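Local coordinates for protein plasmodium falciparum gamete antigen 27/25 (Plasmodium falciparum, PDB 1N81) that is essential for sexual development of the malaria parasite, although its molecular activity is not established and may involve protein dimerization, at residues E22-S27 with N62-F67; I113-I118 with D144-V149; R131-K136 with Q168-V173. One frame throughout, in Å; residues are numbered along the deposited sequence.

How the interactions relate
The three contacts join different helices of one all-helical domain, and buried side chains run from each to the next. Interaction 1 lies on the opposite side of the chain's centre from the other two, its centre about 21 Å from each of theirs. It still touches both: Phe23 CE1 meets Ile113 CD1 at 3.7 Å, and Phe169 packs on Glu22. Interactions 2 and 3 are closer, with centres about 14 Å apart, and their segments alternate along the chain. They join where Val116 CG1 packs 3.4 Å from Leu170 CD1 and Ile113 CG2 lies 3.5 Å from Phe169 CE2. Helices 13-35, 96-122 and 156-173 thus share one apolar core.

Interaction 1: residues E22-S27 with N62-F67; sequences EFHACS and NRYNYF
His24 takes the phenol oxygen of Tyr64 over one face of its imidazole. The hydroxyl sits nearly over the ring, with Tyr64 OH 3.0 Å from His24 CD2 and 3.4 Å from His24 ND1. Behind it Tyr64 CZ stands above the same face, displaced toward the rim, 3.8 Å from His24 CD2. The two rings meet obliquely, their planes 44° apart and their centroids 5.3 Å from each other, and the side chains cross at about a right angle. His24 CG lies anti to the carbonyl carbon (chi1 -79°), a setting that sends the imidazole off helix 13-35 toward the incoming tyrosine.

The tyrosine comes from the end of helix 50-63, which a Schellman motif closes: Asn65 has positive phi as the C-prime residue, with Tyr66 N bonded to Gln61 O and Asn65 N to Asn62 O. The side chain of Tyr66, the residue whose N closes the motif, touches Lys17, Val18 and Ile21 of helix 13-35.

Arg63 adds the third side chain. Its chain is extended from CG to NE, carrying the guanidinium out beside Tyr64, whose hydroxyl lies 3.3 Å above the guanidinium plane, over its centre. The phenol oxygen thus faces both flat groups, which are turned 71° against each other. Arg63 NH1 approaches His24 ND1 obliquely, at 3.6 Å, on the protein surface.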
loop_
_atom_site.group_PDB
_atom_site.type_symbol
_atom_site.label_atom_id
_atom_site.label_comp_id
_atom_site.label_asym_id
_atom_site.label_seq_id
_atom_site.Cartn_x
_atom_site.Cartn_y
_atom_site.Cartn_z
ATOM N N GLU A 22 -6.619 -0.451 0.884
ATOM C CA GLU A 22 -5.761 0.691 1.210
ATOM C C GLU A 22 -5.563 1.630 0.027
ATOM O O GLU A 22 -5.699 2.842 0.150
ATOM C CB GLU A 22 -4.371 0.192 1.654
ATOM C CG GLU A 22 -3.307 1.310 1.751
ATOM C CD GLU A 22 -2.137 0.987 2.693
ATOM O OE1 GLU A 22 -1.172 1.789 2.753
ATOM O OE2 GLU A 22 -2.180 -0.051 3.381
ATOM N N PHE A 23 -5.250 1.069 -1.132
ATOM C CA PHE A 23 -4.995 1.934 -2.262
ATOM C C PHE A 23 -6.239 2.572 -2.880
ATOM O O PHE A 23 -6.157 3.694 -3.348
ATOM C CB PHE A 23 -4.122 1.196 -3.302
ATOM C CG PHE A 23 -2.677 1.048 -2.870
ATOM C CD1 PHE A 23 -2.244 -0.096 -2.192
ATOM C CD2 PHE A 23 -1.774 2.094 -3.049
ATOM C CE1 PHE A 23 -0.932 -0.202 -1.692
ATOM C CE2 PHE A 23 -0.432 2.007 -2.547
ATOM C CZ PHE A 23 -0.016 0.845 -1.866
ATOM N N HIS A 24 -7.386 1.885 -2.882
ATOM C CA HIS A 24 -8.594 2.522 -3.422
ATOM C C HIS A 24 -9.081 3.541 -2.420
ATOM O O HIS A 24 -9.574 4.616 -2.788
ATOM C CB HIS A 24 -9.698 1.501 -3.717
ATOM C CG HIS A 24 -9.487 0.755 -4.996
ATOM N ND1 HIS A 24 -10.011 1.181 -6.200
ATOM C CD2 HIS A 24 -8.739 -0.341 -5.283
ATOM C CE1 HIS A 24 -9.592 0.384 -7.168
ATOM N NE2 HIS A 24 -8.816 -0.550 -6.641
ATOM N N ALA A 25 -8.920 3.236 -1.137
ATOM C CA ALA A 25 -9.343 4.218 -0.143
ATOM C C ALA A 25 -8.462 5.474 -0.328
ATOM O O ALA A 25 -8.933 6.610 -0.196
ATOM C CB ALA A 25 -9.188 3.656 1.301
ATOM N N CYS A 26 -7.188 5.265 -0.644
ATOM C CA CYS A 26 -6.271 6.384 -0.835
ATOM C C CYS A 26 -6.682 7.185 -2.096
ATOM O O CYS A 26 -6.787 8.408 -2.049
ATOM C CB CYS A 26 -4.818 5.876 -0.956
ATOM S SG CYS A 26 -3.574 7.220 -0.890
ATOM N N SER A 27 -6.911 6.487 -3.202
ATOM C CA SER A 27 -7.332 7.134 -4.435
ATOM C C SER A 27 -8.616 7.923 -4.167
ATOM O O SER A 27 -8.698 9.098 -4.506
ATOM C CB SER A 27 -7.562 6.085 -5.518
ATOM O OG SER A 27 -7.959 6.708 -6.740
ATOM N N ASN A 62 -15.749 -2.644 3.068
ATOM C CA ASN A 62 -17.093 -3.085 2.732
ATOM C C ASN A 62 -17.139 -3.393 1.232
ATOM O O ASN A 62 -17.615 -4.452 0.832
ATOM C CB ASN A 62 -18.096 -1.993 3.084
ATOM C CG ASN A 62 -19.521 -2.500 3.096
ATOM O OD1 ASN A 62 -20.205 -2.429 4.117
ATOM N ND2 ASN A 62 -19.974 -3.022 1.967
ATOM N N ARG A 63 -16.621 -2.488 0.405
ATOM C CA ARG A 63 -16.609 -2.716 -1.044
ATOM C C ARG A 63 -15.880 -3.994 -1.463
ATOM O O ARG A 63 -16.287 -4.669 -2.404
ATOM C CB ARG A 63 -15.977 -1.527 -1.787
ATOM C CG ARG A 63 -15.866 -1.749 -3.297
ATOM C CD ARG A 63 -15.106 -0.643 -4.036
ATOM N NE ARG A 63 -14.851 -1.031 -5.429
ATOM C CZ ARG A 63 -14.120 -0.338 -6.306
ATOM N NH1 ARG A 63 -13.550 0.813 -5.962
ATOM N NH2 ARG A 63 -13.941 -0.813 -7.536
ATOM N N TYR A 64 -14.779 -4.322 -0.801
ATOM C CA TYR A 64 -14.075 -5.542 -1.169
ATOM C C TYR A 64 -14.453 -6.684 -0.247
ATOM O O TYR A 64 -13.774 -7.698 -0.218
ATOM C CB TYR A 64 -12.552 -5.354 -1.157
ATOM C CG TYR A 64 -12.106 -4.438 -2.260
ATOM C CD1 TYR A 64 -12.093 -3.052 -2.078
ATOM C CD2 TYR A 64 -11.799 -4.945 -3.531
ATOM C CE1 TYR A 64 -11.797 -2.185 -3.139
ATOM C CE2 TYR A 64 -11.499 -4.090 -4.595
ATOM C CZ TYR A 64 -11.506 -2.711 -4.391
ATOM O OH TYR A 64 -11.280 -1.854 -5.433
ATOM N N ASN A 65 -15.532 -6.505 0.517
ATOM C CA ASN A 65 -16.017 -7.543 1.424
ATOM C C ASN A 65 -14.901 -8.198 2.211
ATOM O O ASN A 65 -14.791 -9.419 2.241
ATOM C CB ASN A 65 -16.745 -8.638 0.642
ATOM C CG ASN A 65 -17.773 -8.084 -0.290
ATOM O OD1 ASN A 65 -18.743 -7.454 0.138
ATOM N ND2 ASN A 65 -17.572 -8.303 -1.585
ATOM N N TYR A 66 -14.066 -7.403 2.855
ATOM C CA TYR A 66 -12.987 -7.989 3.619
ATOM C C TYR A 66 -12.898 -7.240 4.927
ATOM O O TYR A 66 -12.405 -6.104 4.971
ATOM C CB TYR A 66 -11.677 -7.881 2.835
ATOM C CG TYR A 66 -10.571 -8.723 3.438
ATOM C CD1 TYR A 66 -10.553 -10.121 3.286
ATOM C CD2 TYR A 66 -9.597 -8.139 4.229
ATOM C CE1 TYR A 66 -9.572 -10.910 3.928
ATOM C CE2 TYR A 66 -8.623 -8.909 4.876
ATOM C CZ TYR A 66 -8.614 -10.294 4.725
ATOM O OH TYR A 66 -7.638 -11.022 5.382
ATOM N N PHE A 67 -13.371 -7.873 5.995
ATOM C CA PHE A 67 -13.385 -7.244 7.309
ATOM C C PHE A 67 -12.405 -7.830 8.311
ATOM O O PHE A 67 -12.494 -7.558 9.505
ATOM C CB PHE A 67 -14.814 -7.274 7.871
ATOM C CG PHE A 67 -15.828 -6.663 6.940
ATOM C CD1 PHE A 67 -16.428 -7.422 5.946
ATOM C CD2 PHE A 67 -16.118 -5.303 7.010
ATOM C CE1 PHE A 67 -17.305 -6.829 5.023
ATOM C CE2 PHE A 67 -16.982 -4.704 6.098
ATOM C CZ PHE A 67 -17.578 -5.466 5.101
#

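Interaction 2: residues I113-I118 with D144-V149; sequences IEEVSI and DTYEYV
Glu115 and Tyr146 reach each other through two quite different chain shapes. In Glu115, CG is anti to the backbone N (chi1 -163°) and the chain then bends at chi2, turning the carboxylate toward helix 136-150. Tyr146 CG, anti to its carbonyl carbon (chi1 -66°), directs the phenol across to the glutamate. The side chains cross at about a right angle.

The hydroxyl of Tyr146 donates to the carboxylate, with Tyr146 OH 3.0 Å from Glu115 OE1. That oxygen lies at the edge of the phenol, near the ring plane, but the hydroxyl meets it from well above the carboxylate plane, 68° out of it. Arg111, one turn earlier on helix 96-122, makes a weak hydrogen bond to Tyr146 OH and a long, weak ion pair with Glu115 OE1; its positive charge would tend to keep the glutamate ionised.

The bond joins residues whose CA atoms, Glu115 CA and Tyr146 CA, are 10.6 Å apart. Leu142, one turn before Tyr146, packs against Glu115 and Val116. This is a polar link between helices 96-122 and 136-150 of an all-helical fold, next to the apolar packing of Leu142 on Val116.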
loop_
_atom_site.group_PDB
_atom_site.type_symbol
_atom_site.label_atom_id
_atom_site.label_comp_id
_atom_site.label_asym_id
_atom_site.label_seq_id
_atom_site.Cartn_x
_atom_site.Cartn_y
_atom_site.Cartn_z
ATOM N N ILE A 113 4.640 -3.906 -3.808
ATOM C CA ILE A 113 4.193 -4.650 -2.617
ATOM C C ILE A 113 3.879 -6.096 -3.004
ATOM O O ILE A 113 4.384 -7.040 -2.383
ATOM C CB ILE A 113 2.913 -4.031 -1.965
ATOM C CG1 ILE A 113 3.282 -2.733 -1.242
ATOM C CG2 ILE A 113 2.284 -5.017 -0.994
ATOM C CD1 ILE A 113 2.103 -1.983 -0.641
ATOM N N GLU A 114 3.074 -6.279 -4.054
ATOM C CA GLU A 114 2.717 -7.633 -4.467
ATOM C C GLU A 114 3.890 -8.491 -4.875
ATOM O O GLU A 114 4.019 -9.630 -4.430
ATOM C CB GLU A 114 1.668 -7.607 -5.578
ATOM C CG GLU A 114 0.373 -7.097 -5.023
ATOM C CD GLU A 114 -0.746 -7.137 -6.028
ATOM O OE1 GLU A 114 -0.492 -7.321 -7.231
ATOM O OE2 GLU A 114 -1.889 -6.964 -5.596
ATOM N N GLU A 115 4.753 -7.938 -5.697
ATOM C CA GLU A 115 5.924 -8.644 -6.192
ATOM C C GLU A 115 6.815 -9.073 -5.004
ATOM O O GLU A 115 7.295 -10.214 -4.920
ATOM C CB GLU A 115 6.678 -7.682 -7.102
ATOM C CG GLU A 115 7.671 -8.284 -8.027
ATOM C CD GLU A 115 7.019 -9.038 -9.149
ATOM O OE1 GLU A 115 5.884 -8.663 -9.573
ATOM O OE2 GLU A 115 7.670 -9.998 -9.599
ATOM N N VAL A 116 7.069 -8.148 -4.089
ATOM C CA VAL A 116 7.896 -8.493 -2.959
ATOM C C VAL A 116 7.206 -9.577 -2.125
ATOM O O VAL A 116 7.878 -10.468 -1.598
ATOM C CB VAL A 116 8.206 -7.269 -2.070
ATOM C CG1 VAL A 116 8.958 -7.707 -0.825
ATOM C CG2 VAL A 116 9.033 -6.271 -2.840
ATOM N N SER A 117 5.873 -9.526 -2.026
ATOM C CA SER A 117 5.162 -10.511 -1.221
ATOM C C SER A 117 5.326 -11.910 -1.809
ATOM O O SER A 117 5.303 -12.899 -1.060
ATOM C CB SER A 117 3.668 -10.159 -1.064
ATOM O OG SER A 117 2.899 -10.546 -2.181
ATOM N N ILE A 118 5.493 -11.997 -3.134
ATOM C CA ILE A 118 5.693 -13.303 -3.781
ATOM C C ILE A 118 7.039 -13.887 -3.381
ATOM O O ILE A 118 7.143 -15.071 -3.103
ATOM C CB ILE A 118 5.694 -13.224 -5.329
ATOM C CG1 ILE A 118 4.328 -12.758 -5.845
ATOM C CG2 ILE A 118 6.063 -14.610 -5.909
ATOM C CD1 ILE A 118 3.161 -13.607 -5.353
ATOM N N ASP A 144 12.273 0.597 -10.207
ATOM C CA ASP A 144 12.766 1.057 -11.506
ATOM C C ASP A 144 11.930 0.483 -12.636
ATOM O O ASP A 144 11.574 1.177 -13.594
ATOM C CB ASP A 144 14.214 0.644 -11.709
ATOM C CG ASP A 144 15.135 1.373 -10.772
ATOM O OD1 ASP A 144 14.685 2.399 -10.221
ATOM O OD2 ASP A 144 16.289 0.935 -10.586
ATOM N N THR A 145 11.603 -0.793 -12.517
ATOM C CA THR A 145 10.820 -1.451 -13.550
ATOM C C THR A 145 9.398 -0.924 -13.688
ATOM O O THR A 145 8.928 -0.640 -14.798
ATOM C CB THR A 145 10.770 -2.973 -13.314
ATOM O OG1 THR A 145 12.108 -3.465 -13.222
ATOM C CG2 THR A 145 10.103 -3.664 -14.489
ATOM N N TYR A 146 8.703 -0.764 -12.571
ATOM C CA TYR A 146 7.329 -0.303 -12.660
ATOM C C TYR A 146 7.136 1.186 -12.911
ATOM O O TYR A 146 6.130 1.564 -13.503
ATOM C CB TYR A 146 6.540 -0.800 -11.465
ATOM C CG TYR A 146 6.421 -2.293 -11.486
ATOM C CD1 TYR A 146 7.050 -3.070 -10.519
ATOM C CD2 TYR A 146 5.688 -2.942 -12.488
ATOM C CE1 TYR A 146 6.956 -4.453 -10.540
ATOM C CE2 TYR A 146 5.589 -4.332 -12.525
ATOM C CZ TYR A 146 6.227 -5.087 -11.540
ATOM O OH TYR A 146 6.118 -6.470 -11.545
ATOM N N GLU A 147 8.083 2.011 -12.481
ATOM C CA GLU A 147 8.049 3.444 -12.753
ATOM C C GLU A 147 8.124 3.557 -14.287
ATOM O O GLU A 147 7.362 4.289 -14.905
ATOM C CB GLU A 147 9.299 4.148 -12.225
ATOM C CG GLU A 147 9.234 4.655 -10.812
ATOM C CD GLU A 147 10.485 5.431 -10.443
ATOM O OE1 GLU A 147 11.596 4.942 -10.744
ATOM O OE2 GLU A 147 10.366 6.525 -9.838
ATOM N N TYR A 148 9.092 2.843 -14.870
ATOM C CA TYR A 148 9.333 2.824 -16.321
ATOM C C TYR A 148 8.089 2.372 -17.066
ATOM O O TYR A 148 7.612 3.043 -17.984
ATOM C CB TYR A 148 10.503 1.896 -16.667
ATOM C CG TYR A 148 10.681 1.691 -18.161
ATOM C CD1 TYR A 148 11.108 2.734 -18.973
ATOM C CD2 TYR A 148 10.322 0.479 -18.772
ATOM C CE1 TYR A 148 11.169 2.591 -20.366
ATOM C CE2 TYR A 148 10.375 0.318 -20.160
ATOM C CZ TYR A 148 10.802 1.391 -20.945
ATOM O OH TYR A 148 10.871 1.258 -22.303
ATOM N N VAL A 149 7.543 1.239 -16.643
ATOM C CA VAL A 149 6.359 0.681 -17.266
ATOM C C VAL A 149 5.135 1.588 -17.218
ATOM O O VAL A 149 4.360 1.659 -18.169
ATOM C CB VAL A 149 5.999 -0.651 -16.604
ATOM C CG1 VAL A 149 4.546 -0.975 -16.824
ATOM C CG2 VAL A 149 6.884 -1.753 -17.171
#

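Interaction 3: residues R131-K136 with Q168-V173; sequences RIMNDK and QFLIDV
Apolar packing carries this contact, and Met133 supplies most of it. Its CG lies 3.9 Å from Leu170 CB, and farther out its sulfur reaches the next residue of the helix, with Met133 SD 3.7 Å from Ile171 CG1. With chi2 at -177° and chi3 at 173° the chain runs straight beyond CG and lies along the backbone of helix 156-173, where Met133 CE ends 3.8 Å from Leu170 O. The backbones come close here: Met133 CA and Leu170 CA are 6.2 Å apart. At the outer margin Asn134 OD1 touches Ile171 CD1 at 4.1 Å, the two side chains crossing at about a right angle.

In the fold, this presses the end of helix 126-133 and the turn into helix 136-150 against the last helix of an all-helical domain. Val120 of helix 96-122 also touches Met133.

Polar interactions hold the turn itself. Asp135 is the N-cap of helix 136-150, its OD1 accepting from Leu138 N. The other oxygen takes a salt bridge, Arg131 NH1 to Asp135 OD2 at 2.8 Å; the acceptor lies in the guanidinium plane, at its edge, whereas the donor stands 52° out of the carboxylate plane. Met133 O, by contrast, is hydrogen-bonded across to Ser167 OG of helix 156-173.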
loop_
_atom_site.group_PDB
_atom_site.type_symbol
_atom_site.label_atom_id
_atom_site.label_comp_id
_atom_site.label_asym_id
_atom_site.label_seq_id
_atom_site.Cartn_x
_atom_site.Cartn_y
_atom_site.Cartn_z
ATOM N N ARG A 131 13.984 -10.562 6.075
ATOM C CA ARG A 131 15.030 -9.866 5.345
ATOM C C ARG A 131 14.449 -9.349 3.993
ATOM O O ARG A 131 14.667 -8.187 3.594
ATOM C CB ARG A 131 16.184 -10.793 5.041
ATOM C CG ARG A 131 17.324 -10.063 4.355
ATOM C CD ARG A 131 18.335 -11.046 3.787
ATOM N NE ARG A 131 17.848 -11.737 2.590
ATOM C CZ ARG A 131 17.614 -11.140 1.416
ATOM N NH1 ARG A 131 17.826 -9.832 1.259
ATOM N NH2 ARG A 131 17.151 -11.851 0.400
ATOM N N ILE A 132 13.698 -10.208 3.305
ATOM C CA ILE A 132 13.121 -9.831 2.015
ATOM C C ILE A 132 12.186 -8.629 2.160
ATOM O O ILE A 132 12.291 -7.685 1.390
ATOM C CB ILE A 132 12.396 -11.038 1.342
ATOM C CG1 ILE A 132 13.431 -12.091 0.950
ATOM C CG2 ILE A 132 11.669 -10.589 0.044
ATOM C CD1 ILE A 132 12.833 -13.444 0.538
ATOM N N MET A 133 11.320 -8.643 3.174
ATOM C CA MET A 133 10.391 -7.537 3.411
ATOM C C MET A 133 11.120 -6.198 3.543
ATOM O O MET A 133 10.599 -5.137 3.153
ATOM C CB MET A 133 9.588 -7.776 4.685
ATOM C CG MET A 133 8.624 -8.927 4.595
ATOM S SD MET A 133 7.667 -9.086 6.115
ATOM C CE MET A 133 6.510 -10.338 5.654
ATOM N N ASN A 134 12.340 -6.263 4.066
ATOM C CA ASN A 134 13.153 -5.076 4.289
ATOM C C ASN A 134 14.210 -4.868 3.209
ATOM O O ASN A 134 14.984 -3.926 3.296
ATOM C CB ASN A 134 13.865 -5.168 5.676
ATOM C CG ASN A 134 12.884 -5.102 6.860
ATOM O OD1 ASN A 134 12.144 -4.151 6.989
ATOM N ND2 ASN A 134 12.899 -6.117 7.728
ATOM N N ASP A 135 14.250 -5.728 2.186
ATOM C CA ASP A 135 15.292 -5.590 1.172
ATOM C C ASP A 135 15.138 -4.345 0.286
ATOM O O ASP A 135 14.510 -4.395 -0.777
ATOM C CB ASP A 135 15.349 -6.859 0.295
ATOM C CG ASP A 135 16.662 -6.969 -0.498
ATOM O OD1 ASP A 135 17.252 -5.921 -0.823
ATOM O OD2 ASP A 135 17.089 -8.102 -0.794
ATOM N N LYS A 136 15.758 -3.244 0.700
ATOM C CA LYS A 136 15.667 -1.998 -0.043
ATOM C C LYS A 136 16.233 -2.115 -1.455
ATOM O O LYS A 136 15.819 -1.376 -2.366
ATOM C CB LYS A 136 16.395 -0.866 0.693
ATOM C CG LYS A 136 16.038 -0.661 2.158
ATOM C CD LYS A 136 17.116 0.224 2.824
ATOM C CE LYS A 136 17.068 0.227 4.355
ATOM N NZ LYS A 136 16.059 1.179 4.909
ATOM N N GLN A 168 6.818 -1.618 5.703
ATOM C CA GLN A 168 5.842 -1.579 6.789
ATOM C C GLN A 168 4.597 -2.352 6.452
ATOM O O GLN A 168 4.088 -3.116 7.275
ATOM C CB GLN A 168 5.414 -0.153 7.139
ATOM C CG GLN A 168 4.482 -0.166 8.340
ATOM C CD GLN A 168 3.954 1.180 8.684
ATOM O OE1 GLN A 168 3.065 1.703 8.017
ATOM N NE2 GLN A 168 4.515 1.777 9.729
ATOM N N PHE A 169 4.082 -2.131 5.245
ATOM C CA PHE A 169 2.879 -2.818 4.798
ATOM C C PHE A 169 3.066 -4.353 4.843
ATOM O O PHE A 169 2.204 -5.082 5.313
ATOM C CB PHE A 169 2.528 -2.388 3.361
ATOM C CG PHE A 169 1.298 -3.070 2.804
ATOM C CD1 PHE A 169 0.076 -2.391 2.743
ATOM C CD2 PHE A 169 1.367 -4.385 2.342
ATOM C CE1 PHE A 169 -1.084 -3.007 2.224
ATOM C CE2 PHE A 169 0.227 -5.020 1.823
ATOM C CZ PHE A 169 -1.011 -4.319 1.766
ATOM N N LEU A 170 4.182 -4.844 4.329
ATOM C CA LEU A 170 4.409 -6.282 4.315
ATOM C C LEU A 170 4.424 -6.868 5.747
ATOM O O LEU A 170 3.728 -7.843 6.044
ATOM C CB LEU A 170 5.719 -6.576 3.579
ATOM C CG LEU A 170 5.586 -6.297 2.073
ATOM C CD1 LEU A 170 6.939 -6.259 1.450
ATOM C CD2 LEU A 170 4.725 -7.341 1.395
ATOM N N ILE A 171 5.191 -6.260 6.641
ATOM C CA ILE A 171 5.255 -6.757 8.015
ATOM C C ILE A 171 3.866 -6.802 8.650
ATOM O O ILE A 171 3.501 -7.780 9.261
ATOM C CB ILE A 171 6.224 -5.895 8.864
ATOM C CG1 ILE A 171 7.653 -6.124 8.379
ATOM C CG2 ILE A 171 6.123 -6.296 10.346
ATOM C CD1 ILE A 171 8.640 -5.062 8.825
ATOM N N ASP A 172 3.081 -5.749 8.466
ATOM C CA ASP A 172 1.739 -5.684 9.006
ATOM C C ASP A 172 0.736 -6.613 8.381
ATOM O O ASP A 172 -0.168 -7.088 9.059
ATOM C CB ASP A 172 1.123 -4.297 8.815
ATOM C CG ASP A 172 1.658 -3.306 9.760
ATOM O OD1 ASP A 172 2.442 -3.722 10.641
ATOM O OD2 ASP A 172 1.291 -2.128 9.630
ATOM N N VAL A 173 0.872 -6.859 7.085
ATOM C CA VAL A 173 -0.157 -7.620 6.397
ATOM C C VAL A 173 0.071 -9.078 6.044
ATOM O O VAL A 173 -0.853 -9.874 6.146
ATOM C CB VAL A 173 -0.597 -6.814 5.125
ATOM C CG1 VAL A 173 -1.726 -7.532 4.388
ATOM C CG2 VAL A 173 -1.031 -5.381 5.557
#